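Local coordinates for heme utilization carrier protein (Escherichia coli O157:H7, PDB 6U9J) that probably binds heme, or the anaerobilin product of anaerobic heme breakdown, in the cytosol and carries it as part of bacterial heme utilisation, at residues T24-L27 with E28-N32; T37-P40 with G41-D45; D45-W48 with D49-E53; H151-A154 with A155-E159. All coordinates share one frame; numbering follows the deposited sequence.

Contact 1 of 4, residues T24-L27 with E28-N32; sequences TTLL and EVVRN
Thr25 caps the N-terminus of helix 26-31: its OG1 accepts the backbone N-H of Glu28, with Thr25 OG1 to Glu28 N at 3.1 Å and an N-H...O angle of 162°. The N-cap depends on the first torsion. At chi1 72° OG1 sits between the backbone N and the carbonyl carbon and reaches forward over the first turn, while CG2 lies beside the backbone N.

Three main-chain bonds follow. Val29 N donates to Thr25 O at 3.2 Å, Val30 N to Leu26 O and Arg31 N to Leu27 O, the regular i to i+4 pattern of an alpha helix.

Apolar contacts sort by face. Leu26 CD1 lies 4.3 Å from Val30 CG2, on the side where Leu26 and Val30 also meet Phe122 of strand 114-122. Thr24 CG2 stands 4.0 Å from Val29 CG2; Val29 also packs on Val18 and Ala19 of helix 15-22.

A polar atom packs against a methylene on the exposed side, where Thr24 OG1 lies 3.7 Å from Glu28 CB, the two side chains crossing at about a right angle.

A cation beside an apolar branch completes the set. The Arg31 chain, extended from CG to NE, passes slantwise across Leu27, whose CD1 covers one face of the guanidinium, and Leu27 CD2 approaches Arg31 NH1 to 3.9 Å.

Contact 2 of 4, residues T37-P40 with G41-D45; sequences TVVP and GDKFD
Pro40, the last residue of strand 36-40, meets Lys43 through a backbone bond: Lys43 N donates to Pro40 O at 3.1 Å with an N-H...O angle of 167°. The bond is straight at the hydrogen but bent at the acceptor, with a C=O...donor angle of 130° and the donor above the carbonyl plane. This three-residue span closes a turn of 3-10 type over Gly41 and Asp42, which takes the chain from strand into helix 44-51. The proline ring packs beside Asp42, Pro40 CB 3.1 Å from Asp42 OD1, the two side chains side by side and pointing the same way.

Gly41 is the first of the two residues inside that turn, and its own O accepts Phe44 N at 3.0 Å. Two such consecutive bonds agree with the 3-10 assignment of 41-43.

Lys43 also contributes the foot of its side chain. Its CB and CG lie against Val39 CG2, with CB 3.8 Å from that methyl, and the two side chains cross at about a right angle. A bend at chi2 (-62°) then turns the rest of the lysine away.

Val39 is buried on Ile104 of strand 103-111 and on Leu157 of helix 144-157, whereas Phe44 turns to Phe84 and Trp48; the turn thus joins the strand outermost in this chain's six-stranded sheet to the helix that follows.

Contact 3 of 4, residues D45-W48 with D49-E53; sequences DTVW and DTVCE
Trp48 of helix 44-51 and Cys52, four residues on, form a sulfur-aromatic contact on the packed side. Cys52 SG lies 3.6 Å from Trp48 CD1 and 4.3 Å from the centroid of the five-membered ring, 52° off the normal, an oblique approach. The indole is fixed from outside: NE1 donates to Pro75 O, and Phe84 meets the ring edge-to-face. Next to it Val47 CG1 and Val51 CG2 stand 4.4 Å apart, and both valines pack on Ile119 of strand 114-122.

The other side is looser and polar. Asp45 and Asp49 carry carboxylates whose charged atoms do not touch, with Asp45 OD1 and Asp49 OD2 5.3 Å apart. A water spans the pair, donating to Asp49 OD1 at 3.0 Å and more weakly to Asp45 OD1. The stronger polar partner of Asp45 OD1 is His79 NE2, which would probably ease the like-charge proximity.

Between these sides Thr50 doubles a helix bond. With OG1 beside its backbone N (chi1 -65°), the hydroxyl turns back on the preceding turn, and Thr46 O takes both donors of Thr50. They reach that oxygen from opposite faces of its carbonyl plane, N at 3.2 Å and OG1 at 2.7 Å.

Contact 4 of 4, residues H151-A154 with A155-E159; sequences HTLA and ASLKE
Leu153 O accepts two donors from the following turn. Leu157 N reaches it at 2.8 Å, and Ser156 OG donates to the same oxygen, also at 2.8 Å. The two come from different directions: the C=O...donor angle is 163° for Leu157 N but only 117° for Ser156 OG. The hydroxyl gets there because chi1 of 78° sets OG between the backbone N and the carbonyl carbon of Ser156, folded back over the helix.

The two leucine side chains form the apolar part of this first shell. Leu153 CD1 lies 3.9 Å from Leu157 CG, the pair crossing at an oblique angle. The same Leu153 CD1 also packs by the hydroxyl oxygen, 3.8 Å from Ser156 OG.

These contacts centre on the last turns of helix 144-157, where the regular i to i+4 bonds Ala155 N to His151 O and Ser156 N to Thr152 O persist. The bond from Lys158 N, just past the helix end, is poorer: it reaches Ala154 O at 3.2 Å and is less straight than the others. Beside it the Lys158 chain, bent at chi2 and chi3, brings CD to 3.2 Å from Ala154 O.

Farther out, Leu106 of strand 103-111 touches Leu153, Ala154 and Leu157. Thr50 and Val47 of helix 44-51 press on Leu153 and Leu157 respectively, and His151 NE2 is hydrogen-bonded to Glu108 OE2.

In the fold
Contacts 1, 3 and 4 are each partly buried and each centre on one helix and its end, whereas contact 2 lies at the surface, where a strand passes into a helix. Contacts 2 and 3 share helix 44-51 and Asp45. Contact 1 lies apart, its centre about 24 Å from that of contact 3, on opposite sides of the chain's centre, yet it meets contact 2 through Leu27, Val30 and Arg31 against Val38. Contact 4 reaches contact 3 through Leu153 and Leu157, and contact 2 through Leu157 and Lys158. The chemistry differs accordingly: a threonine cap at a helix start in contact 1, hydroxyls doubling carbonyl bonds in contacts 3 and 4, and mainly backbone turn bonding in contact 2.

Contact 1 of 4, residues T24-L27 with E28-N32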
loop_
_atom_site.group_PDB
_atom_site.type_symbol
_atom_site.label_atom_id
_atom_site.label_comp_id
_atom_site.label_asym_id
_atom_site.label_seq_id
_atom_site.Cartn_x
_atom_site.Cartn_y
_atom_site.Cartn_z
ATOM N N THR A 24 3.031 17.814 16.164
ATOM C CA THR A 24 2.936 16.676 17.070
ATOM C C THR A 24 2.615 15.435 16.233
ATOM O O THR A 24 2.656 15.468 14.998
ATOM C CB THR A 24 1.907 16.953 18.177
ATOM O OG1 THR A 24 2.031 15.968 19.214
ATOM C CG2 THR A 24 0.486 16.948 17.624
ATOM N N THR A 25 2.306 14.327 16.905
ATOM C CA THR A 25 2.035 13.066 16.230
ATOM C C THR A 25 0.546 12.891 15.956
ATOM O O THR A 25 -0.307 13.433 16.661
ATOM C CB THR A 25 2.535 11.879 17.059
ATOM O OG1 THR A 25 1.694 11.699 18.209
ATOM C CG2 THR A 25 3.966 12.129 17.520
ATOM N N LEU A 26 0.248 12.100 14.921
ATOM C CA LEU A 26 -1.143 11.763 14.630
ATOM C C LEU A 26 -1.809 11.075 15.815
ATOM O O LEU A 26 -2.995 11.303 16.084
ATOM C CB LEU A 26 -1.228 10.889 13.382
ATOM C CG LEU A 26 -2.611 10.419 12.947
ATOM C CD1 LEU A 26 -3.474 11.613 12.531
ATOM C CD2 LEU A 26 -2.484 9.426 11.797
ATOM N N LEU A 27 -1.074 10.221 16.533
ATOM C CA LEU A 27 -1.673 9.572 17.698
ATOM C C LEU A 27 -2.121 10.593 18.741
ATOM O O LEU A 27 -3.218 10.479 19.298
ATOM C CB LEU A 27 -0.699 8.570 18.322
ATOM C CG LEU A 27 -1.227 7.858 19.573
ATOM C CD1 LEU A 27 -2.548 7.137 19.289
ATOM C CD2 LEU A 27 -0.189 6.883 20.097
ATOM N N GLU A 28 -1.284 11.590 19.030
ATOM C CA GLU A 28 -1.683 12.581 20.024
ATOM C C GLU A 28 -2.913 13.362 19.572
ATOM O O GLU A 28 -3.781 13.674 20.390
ATOM C CB GLU A 28 -0.524 13.529 20.335
ATOM C CG GLU A 28 -0.735 14.310 21.626
ATOM C CD GLU A 28 -0.728 13.412 22.856
ATOM O OE1 GLU A 28 -1.492 13.693 23.807
ATOM O OE2 GLU A 28 0.034 12.420 22.866
ATOM N N VAL A 29 -3.019 13.660 18.275
ATOM C CA VAL A 29 -4.235 14.293 17.761
ATOM C C VAL A 29 -5.437 13.378 17.968
ATOM O O VAL A 29 -6.493 13.803 18.446
ATOM C CB VAL A 29 -4.065 14.656 16.278
ATOM C CG1 VAL A 29 -5.402 15.124 15.675
ATOM C CG2 VAL A 29 -2.985 15.710 16.115
ATOM N N VAL A 30 -5.288 12.101 17.611
ATOM C CA VAL A 30 -6.417 11.184 17.704
ATOM C C VAL A 30 -6.889 11.047 19.147
ATOM O O VAL A 30 -8.092 10.942 19.411
ATOM C CB VAL A 30 -6.039 9.825 17.084
ATOM C CG1 VAL A 30 -7.014 8.753 17.523
ATOM C CG2 VAL A 30 -6.034 9.951 15.559
ATOM N N ARG A 31 -5.952 11.028 20.101
ATOM C CA ARG A 31 -6.323 10.917 21.509
ATOM C C ARG A 31 -7.204 12.070 21.954
ATOM O O ARG A 31 -8.054 11.896 22.834
ATOM C CB ARG A 31 -5.072 10.884 22.382
ATOM C CG ARG A 31 -4.275 9.612 22.302
ATOM C CD ARG A 31 -3.200 9.635 23.372
ATOM N NE ARG A 31 -2.299 8.497 23.275
ATOM C CZ ARG A 31 -2.548 7.300 23.796
ATOM N NH1 ARG A 31 -1.657 6.330 23.661
ATOM N NH2 ARG A 31 -3.682 7.076 24.449
ATOM N N ASN A 32 -7.015 13.244 21.365
ATOM C CA ASN A 32 -7.717 14.451 21.774
ATOM C C ASN A 32 -8.984 14.705 20.973
ATOM O O ASN A 32 -9.639 15.732 21.179
ATOM C CB ASN A 32 -6.771 15.645 21.678
ATOM C CG ASN A 32 -5.738 15.641 22.779
ATOM O OD1 ASN A 32 -6.036 15.989 23.922
ATOM N ND2 ASN A 32 -4.520 15.234 22.449
#

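Contact 2 of 4, residues T37-P40 with G41-D45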
loop_
_atom_site.group_PDB
_atom_site.type_symbol
_atom_site.label_atom_id
_atom_site.label_comp_id
_atom_site.label_asym_id
_atom_site.label_seq_id
_atom_site.Cartn_x
_atom_site.Cartn_y
_atom_site.Cartn_z
ATOM N N THR A 37 -11.530 5.919 20.492
ATOM C CA THR A 37 -11.150 4.872 21.436
ATOM C C THR A 37 -9.761 4.399 21.042
ATOM O O THR A 37 -9.553 4.004 19.894
ATOM C CB THR A 37 -12.151 3.711 21.387
ATOM O OG1 THR A 37 -13.455 4.193 21.733
ATOM C CG2 THR A 37 -11.758 2.593 22.352
ATOM N N VAL A 38 -8.807 4.471 21.968
ATOM C CA VAL A 38 -7.419 4.107 21.699
ATOM C C VAL A 38 -7.043 2.940 22.601
ATOM O O VAL A 38 -7.252 3.001 23.819
ATOM C CB VAL A 38 -6.468 5.297 21.925
ATOM C CG1 VAL A 38 -5.028 4.892 21.655
ATOM C CG2 VAL A 38 -6.878 6.474 21.040
ATOM N N VAL A 39 -6.504 1.879 22.002
ATOM C CA VAL A 39 -6.077 0.705 22.768
ATOM C C VAL A 39 -4.655 0.343 22.389
ATOM O O VAL A 39 -4.119 0.792 21.359
ATOM C CB VAL A 39 -7.023 -0.498 22.540
ATOM C CG1 VAL A 39 -8.454 -0.149 22.941
ATOM C CG2 VAL A 39 -6.925 -0.983 21.086
ATOM N N PRO A 40 -3.986 -0.477 23.200
ATOM C CA PRO A 40 -2.644 -0.922 22.837
ATOM C C PRO A 40 -2.673 -1.890 21.658
ATOM O O PRO A 40 -3.687 -2.525 21.350
ATOM C CB PRO A 40 -2.134 -1.617 24.109
ATOM C CG PRO A 40 -2.991 -1.114 25.199
ATOM C CD PRO A 40 -4.334 -0.868 24.580
ATOM N N GLY A 41 -1.518 -1.999 21.004
ATOM C CA GLY A 41 -1.355 -2.858 19.842
ATOM C C GLY A 41 -1.545 -4.348 20.103
ATOM O O GLY A 41 -1.728 -5.100 19.140
ATOM N N ASP A 42 -1.527 -4.797 21.365
ATOM C CA ASP A 42 -1.818 -6.205 21.627
ATOM C C ASP A 42 -3.268 -6.580 21.343
ATOM O O ASP A 42 -3.610 -7.765 21.398
ATOM C CB ASP A 42 -1.476 -6.566 23.075
ATOM C CG ASP A 42 -2.361 -5.852 24.082
ATOM O OD1 ASP A 42 -2.650 -4.658 23.890
ATOM O OD2 ASP A 42 -2.780 -6.497 25.068
ATOM N N LYS A 43 -4.133 -5.613 21.054
ATOM C CA LYS A 43 -5.487 -5.906 20.613
ATOM C C LYS A 43 -5.565 -6.154 19.113
ATOM O O LYS A 43 -6.667 -6.295 18.583
ATOM C CB LYS A 43 -6.431 -4.761 20.991
ATOM C CG LYS A 43 -6.558 -4.542 22.483
ATOM C CD LYS A 43 -7.131 -5.772 23.167
ATOM C CE LYS A 43 -7.854 -5.385 24.456
ATOM N NZ LYS A 43 -8.055 -6.552 25.357
ATOM N N PHE A 44 -4.418 -6.228 18.430
ATOM C CA PHE A 44 -4.417 -6.402 16.982
ATOM C C PHE A 44 -5.274 -7.580 16.534
ATOM O O PHE A 44 -6.117 -7.443 15.638
ATOM C CB PHE A 44 -2.977 -6.567 16.482
ATOM C CG PHE A 44 -2.875 -6.732 14.990
ATOM C CD1 PHE A 44 -2.924 -7.997 14.409
ATOM C CD2 PHE A 44 -2.737 -5.624 14.171
ATOM C CE1 PHE A 44 -2.855 -8.141 13.040
ATOM C CE2 PHE A 44 -2.659 -5.770 12.799
ATOM C CZ PHE A 44 -2.715 -7.028 12.240
ATOM N N ASP A 45 -5.028 -8.776 17.089
ATOM C CA ASP A 45 -5.779 -9.933 16.622
ATOM C C ASP A 45 -7.273 -9.759 16.847
ATOM O O ASP A 45 -8.080 -10.121 15.985
ATOM C CB ASP A 45 -5.294 -11.206 17.325
ATOM C CG ASP A 45 -3.957 -11.693 16.816
ATOM O OD1 ASP A 45 -3.599 -11.412 15.655
ATOM O OD2 ASP A 45 -3.270 -12.399 17.583
#

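Contact 3 of 4, residues D45-W48 with D49-E53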
loop_
_atom_site.group_PDB
_atom_site.type_symbol
_atom_site.label_atom_id
_atom_site.label_comp_id
_atom_site.label_asym_id
_atom_site.label_seq_id
_atom_site.Cartn_x
_atom_site.Cartn_y
_atom_site.Cartn_z
ATOM N N ASP A 45 -5.028 -8.776 17.089
ATOM C CA ASP A 45 -5.779 -9.933 16.622
ATOM C C ASP A 45 -7.273 -9.759 16.847
ATOM O O ASP A 45 -8.080 -10.121 15.985
ATOM C CB ASP A 45 -5.294 -11.206 17.325
ATOM C CG ASP A 45 -3.957 -11.693 16.816
ATOM O OD1 ASP A 45 -3.599 -11.412 15.655
ATOM O OD2 ASP A 45 -3.270 -12.399 17.583
ATOM N N THR A 46 -7.665 -9.242 18.016
ATOM C CA THR A 46 -9.083 -9.031 18.295
ATOM C C THR A 46 -9.710 -8.084 17.275
ATOM O O THR A 46 -10.793 -8.357 16.744
ATOM C CB THR A 46 -9.255 -8.485 19.716
ATOM O OG1 THR A 46 -8.839 -9.479 20.663
ATOM C CG2 THR A 46 -10.701 -8.110 19.990
ATOM N N VAL A 47 -9.025 -6.984 16.969
ATOM C CA VAL A 47 -9.561 -6.006 16.023
ATOM C C VAL A 47 -9.583 -6.593 14.620
ATOM O O VAL A 47 -10.604 -6.551 13.920
ATOM C CB VAL A 47 -8.738 -4.708 16.069
ATOM C CG1 VAL A 47 -9.140 -3.773 14.922
ATOM C CG2 VAL A 47 -8.888 -4.025 17.434
ATOM N N TRP A 48 -8.456 -7.169 14.192
ATOM C CA TRP A 48 -8.372 -7.683 12.832
ATOM C C TRP A 48 -9.426 -8.757 12.592
ATOM O O TRP A 48 -10.193 -8.684 11.622
ATOM C CB TRP A 48 -6.962 -8.235 12.558
ATOM C CG TRP A 48 -6.752 -8.475 11.089
ATOM C CD1 TRP A 48 -7.112 -9.578 10.375
ATOM C CD2 TRP A 48 -6.211 -7.544 10.155
ATOM N NE1 TRP A 48 -6.809 -9.396 9.038
ATOM C CE2 TRP A 48 -6.230 -8.165 8.885
ATOM C CE3 TRP A 48 -5.693 -6.251 10.269
ATOM C CZ2 TRP A 48 -5.768 -7.519 7.732
ATOM C CZ3 TRP A 48 -5.224 -5.617 9.129
ATOM C CH2 TRP A 48 -5.265 -6.251 7.880
ATOM N N ASP A 49 -9.486 -9.763 13.475
ATOM C CA ASP A 49 -10.422 -10.868 13.289
ATOM C C ASP A 49 -11.878 -10.402 13.324
ATOM O O ASP A 49 -12.740 -11.007 12.671
ATOM C CB ASP A 49 -10.175 -11.934 14.354
ATOM C CG ASP A 49 -8.858 -12.684 14.150
ATOM O OD1 ASP A 49 -8.202 -12.495 13.101
ATOM O OD2 ASP A 49 -8.471 -13.431 15.063
ATOM N N THR A 50 -12.170 -9.331 14.070
ATOM C CA THR A 50 -13.528 -8.797 14.116
ATOM C C THR A 50 -13.909 -8.141 12.793
ATOM O O THR A 50 -14.982 -8.413 12.248
ATOM C CB THR A 50 -13.658 -7.812 15.279
ATOM O OG1 THR A 50 -13.484 -8.516 16.510
ATOM C CG2 THR A 50 -15.039 -7.153 15.295
ATOM N N VAL A 51 -13.015 -7.320 12.234
ATOM C CA VAL A 51 -13.310 -6.616 10.981
ATOM C C VAL A 51 -13.474 -7.599 9.832
ATOM O O VAL A 51 -14.215 -7.340 8.872
ATOM C CB VAL A 51 -12.206 -5.574 10.698
ATOM C CG1 VAL A 51 -12.425 -4.843 9.354
ATOM C CG2 VAL A 51 -12.133 -4.572 11.835
ATOM N N CYS A 52 -12.790 -8.746 9.907
ATOM C CA CYS A 52 -12.913 -9.774 8.878
ATOM C C CYS A 52 -14.342 -10.273 8.712
ATOM O O CYS A 52 -14.649 -10.923 7.706
ATOM C CB CYS A 52 -12.012 -10.966 9.216
ATOM S SG CYS A 52 -10.248 -10.676 8.905
ATOM N N GLU A 53 -15.228 -9.989 9.667
ATOM C CA GLU A 53 -16.601 -10.454 9.590
ATOM C C GLU A 53 -17.573 -9.398 9.079
ATOM O O GLU A 53 -18.756 -9.704 8.909
ATOM C CB GLU A 53 -17.058 -10.934 10.967
ATOM C CG GLU A 53 -16.160 -12.019 11.518
ATOM C CD GLU A 53 -16.661 -12.580 12.827
ATOM O OE1 GLU A 53 -16.840 -13.818 12.914
ATOM O OE2 GLU A 53 -16.869 -11.783 13.763
HETATM O O HOH W 1 -5.384 -12.955 14.018
#

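Contact 4 of 4, residues H151-A154 with A155-E159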
loop_
_atom_site.group_PDB
_atom_site.type_symbol
_atom_site.label_atom_id
_atom_site.label_comp_id
_atom_site.label_asym_id
_atom_site.label_seq_id
_atom_site.Cartn_x
_atom_site.Cartn_y
_atom_site.Cartn_z
ATOM N N HIS A 151 -19.530 0.000 16.414
ATOM C CA HIS A 151 -19.842 0.448 17.768
ATOM C C HIS A 151 -19.758 -0.690 18.778
ATOM O O HIS A 151 -19.326 -0.482 19.919
ATOM C CB HIS A 151 -21.231 1.066 17.802
ATOM C CG HIS A 151 -21.294 2.417 17.174
ATOM N ND1 HIS A 151 -22.412 2.877 16.518
ATOM C CD2 HIS A 151 -20.373 3.407 17.101
ATOM C CE1 HIS A 151 -22.180 4.096 16.065
ATOM N NE2 HIS A 151 -20.959 4.450 16.415
ATOM N N THR A 152 -20.170 -1.893 18.379
ATOM C CA THR A 152 -20.036 -3.048 19.270
ATOM C C THR A 152 -18.573 -3.331 19.597
ATOM O O THR A 152 -18.229 -3.612 20.752
ATOM C CB THR A 152 -20.709 -4.264 18.632
ATOM O OG1 THR A 152 -22.116 -4.019 18.538
ATOM C CG2 THR A 152 -20.486 -5.522 19.463
ATOM N N LEU A 153 -17.694 -3.238 18.603
ATOM C CA LEU A 153 -16.274 -3.471 18.860
ATOM C C LEU A 153 -15.696 -2.390 19.763
ATOM O O LEU A 153 -14.946 -2.689 20.698
ATOM C CB LEU A 153 -15.504 -3.531 17.546
ATOM C CG LEU A 153 -13.969 -3.580 17.632
ATOM C CD1 LEU A 153 -13.444 -4.805 18.421
ATOM C CD2 LEU A 153 -13.373 -3.558 16.228
ATOM N N ALA A 154 -16.055 -1.124 19.523
ATOM C CA ALA A 154 -15.529 -0.062 20.368
ATOM C C ALA A 154 -15.950 -0.259 21.821
ATOM O O ALA A 154 -15.146 -0.059 22.738
ATOM C CB ALA A 154 -15.996 1.300 19.855
ATOM N N ALA A 155 -17.198 -0.672 22.046
ATOM C CA ALA A 155 -17.662 -0.904 23.411
ATOM C C ALA A 155 -16.909 -2.056 24.055
ATOM O O ALA A 155 -16.550 -1.994 25.237
ATOM C CB ALA A 155 -19.166 -1.174 23.416
ATOM N N SER A 156 -16.651 -3.111 23.285
ATOM C CA SER A 156 -15.919 -4.249 23.817
ATOM C C SER A 156 -14.463 -3.897 24.071
ATOM O O SER A 156 -13.873 -4.390 25.028
ATOM C CB SER A 156 -16.053 -5.425 22.858
ATOM O OG SER A 156 -15.204 -5.271 21.746
ATOM N N LEU A 157 -13.857 -3.050 23.243
ATOM C CA LEU A 157 -12.482 -2.648 23.521
ATOM C C LEU A 157 -12.395 -1.829 24.801
ATOM O O LEU A 157 -11.328 -1.753 25.418
ATOM C CB LEU A 157 -11.905 -1.858 22.347
ATOM C CG LEU A 157 -11.609 -2.682 21.099
ATOM C CD1 LEU A 157 -11.186 -1.786 19.961
ATOM C CD2 LEU A 157 -10.535 -3.743 21.366
ATOM N N LYS A 158 -13.498 -1.206 25.209
ATOM C CA LYS A 158 -13.515 -0.467 26.459
ATOM C C LYS A 158 -13.790 -1.345 27.681
ATOM O O LYS A 158 -13.885 -0.797 28.784
ATOM C CB LYS A 158 -14.531 0.676 26.378
ATOM C CG LYS A 158 -13.942 1.947 25.771
ATOM C CD LYS A 158 -14.781 2.499 24.630
ATOM C CE LYS A 158 -16.142 2.946 25.111
ATOM N NZ LYS A 158 -16.779 3.901 24.150
ATOM N N GLU A 159 -13.899 -2.678 27.540
ATOM C CA GLU A 159 -13.973 -3.514 28.743
ATOM C C GLU A 159 -12.647 -3.488 29.493
ATOM O O GLU A 159 -12.599 -3.202 30.695
ATOM C CB GLU A 159 -14.381 -4.970 28.434
ATOM C CG GLU A 159 -13.666 -5.748 27.328
ATOM C CD GLU A 159 -12.343 -6.375 27.725
ATOM O OE1 GLU A 159 -11.470 -6.523 26.838
ATOM O OE2 GLU A 159 -12.167 -6.730 28.903
#